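Side-chain contact in hypothetical protein Rv1636 (Mycobacterium tuberculosis, PDB 1TQ8), which is of unknown function but belongs to the universal stress protein A family and so probably takes part in stress responses, perhaps by binding a nucleotide: residues D85-E88 and R89-A93. Numbering follows the deposited sequence.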
loop_
_atom_site.group_PDB
_atom_site.type_symbol
_atom_site.label_atom_id
_atom_site.label_comp_id
_atom_site.label_asym_id
_atom_site.label_seq_id
_atom_site.Cartn_x
_atom_site.Cartn_y
_atom_site.Cartn_z
ATOM N N ASP A 85 2.580 30.716 0.935
ATOM C CA ASP A 85 3.971 30.456 0.625
ATOM C C ASP A 85 4.101 29.435 -0.498
ATOM O O ASP A 85 4.948 29.586 -1.384
ATOM C CB ASP A 85 4.715 29.975 1.863
ATOM C CG ASP A 85 4.767 31.029 2.953
ATOM O OD1 ASP A 85 4.560 32.230 2.643
ATOM O OD2 ASP A 85 5.029 30.661 4.122
ATOM N N ALA A 86 3.269 28.398 -0.483
ATOM C CA ALA A 86 3.342 27.392 -1.535
ATOM C C ALA A 86 3.048 28.052 -2.870
ATOM O O ALA A 86 3.665 27.741 -3.878
ATOM C CB ALA A 86 2.336 26.268 -1.273
ATOM N N LYS A 87 2.088 28.960 -2.869
ATOM C CA LYS A 87 1.718 29.656 -4.083
ATOM C C LYS A 87 2.903 30.496 -4.558
ATOM O O LYS A 87 3.183 30.557 -5.755
ATOM C CB LYS A 87 0.497 30.525 -3.802
ATOM C CG LYS A 87 -0.155 31.151 -5.004
ATOM C CD LYS A 87 -1.498 31.745 -4.600
ATOM C CE LYS A 87 -2.068 32.655 -5.679
ATOM N NZ LYS A 87 -3.317 33.329 -5.224
ATOM N N GLU A 88 3.616 31.123 -3.625
ATOM C CA GLU A 88 4.770 31.945 -3.997
ATOM C C GLU A 88 5.867 31.096 -4.608
ATOM O O GLU A 88 6.487 31.483 -5.598
ATOM C CB GLU A 88 5.332 32.702 -2.785
ATOM C CG GLU A 88 4.390 33.763 -2.230
ATOM C CD GLU A 88 4.261 34.993 -3.133
ATOM O OE1 GLU A 88 4.073 34.832 -4.364
ATOM O OE2 GLU A 88 4.333 36.127 -2.604
ATOM N N ARG A 89 6.109 29.932 -4.025
ATOM C CA ARG A 89 7.147 29.073 -4.556
ATOM C C ARG A 89 6.747 28.506 -5.914
ATOM O O ARG A 89 7.589 28.354 -6.794
ATOM C CB ARG A 89 7.464 27.953 -3.568
ATOM C CG ARG A 89 8.628 27.091 -4.001
ATOM C CD ARG A 89 9.363 26.523 -2.814
ATOM N NE ARG A 89 10.538 25.775 -3.244
ATOM C CZ ARG A 89 11.455 25.287 -2.415
ATOM N NH1 ARG A 89 11.335 25.472 -1.104
ATOM N NH2 ARG A 89 12.489 24.611 -2.894
ATOM N N ALA A 90 5.469 28.203 -6.100
ATOM C CA ALA A 90 5.031 27.676 -7.390
ATOM C C ALA A 90 5.365 28.685 -8.491
ATOM O O ALA A 90 5.922 28.319 -9.531
ATOM C CB ALA A 90 3.526 27.381 -7.377
ATOM N N HIS A 91 5.029 29.954 -8.262
ATOM C CA HIS A 91 5.316 31.001 -9.244
ATOM C C HIS A 91 6.815 31.044 -9.565
ATOM O O HIS A 91 7.202 30.973 -10.728
ATOM C CB HIS A 91 4.833 32.366 -8.729
ATOM C CG HIS A 91 3.343 32.548 -8.800
ATOM N ND1 HIS A 91 2.635 33.285 -7.873
ATOM C CD2 HIS A 91 2.430 32.088 -9.688
ATOM C CE1 HIS A 91 1.350 33.270 -8.185
ATOM N NE2 HIS A 91 1.198 32.550 -9.283
ATOM N N ASN A 92 7.656 31.125 -8.541
ATOM C CA ASN A 92 9.093 31.169 -8.768
ATOM C C ASN A 92 9.607 29.948 -9.505
ATOM O O ASN A 92 10.776 29.888 -9.871
ATOM C CB ASN A 92 9.848 31.308 -7.449
ATOM C CG ASN A 92 9.426 32.532 -6.675
ATOM O OD1 ASN A 92 8.886 33.481 -7.247
ATOM N ND2 ASN A 92 9.682 32.528 -5.370
ATOM N N ALA A 93 8.744 28.966 -9.717
ATOM C CA ALA A 93 9.164 27.766 -10.418
ATOM C C ALA A 93 8.608 27.753 -11.835
ATOM O O ALA A 93 8.674 26.738 -12.526
ATOM C CB ALA A 93 8.713 26.535 -9.662
#
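Four successive backbone bonds, from Arg89 N to Asp85 O, Ala90 N to Ala86 O, His91 N to Lys87 O and Asn92 N to Glu88 O, illustrate how the i to i+4 pattern of an alpha-helix runs through the later part of helix 79-91. Arg89 N to Asp85 O and Ala90 N to Ala86 O each measure 2.9 Å. The next two, His91 N to Lys87 O and Asn92 N to Glu88 O, are 3.2 Å each.

Side-chain contacts span three or four residues. With CG of His91 anti to its carbonyl carbon (chi1 -75°), the imidazole lies back along the helix, and Lys87 O sits over one face, 3.5 Å from His91 ND1 but badly angled for a hydrogen bond. Lys87 runs alongside, its CG 4.1 Å from His91 CE1. At the ring's edge, near its plane, comes Glu88 OE1, 4.1 Å from His91 ND1; the carboxylate is turned 78° from the ring. On the other flank of Glu88, the amide of Asn92 folds back over Glu88 O, with Asn92 CG 3.3 Å from that oxygen and ND2 too poorly angled to bond.

Ala86 and Ala90 face strand 46-52 of the parallel sheet, whereas Arg89 reaches out to a salt bridge with Asp35 of helix 28-41. Backbone bonding holds this turn, while any pull of the Glu88 carboxylate toward a protonated His91 is probably partly offset by Lys87 NZ, 6.1 Å from His91 NE2.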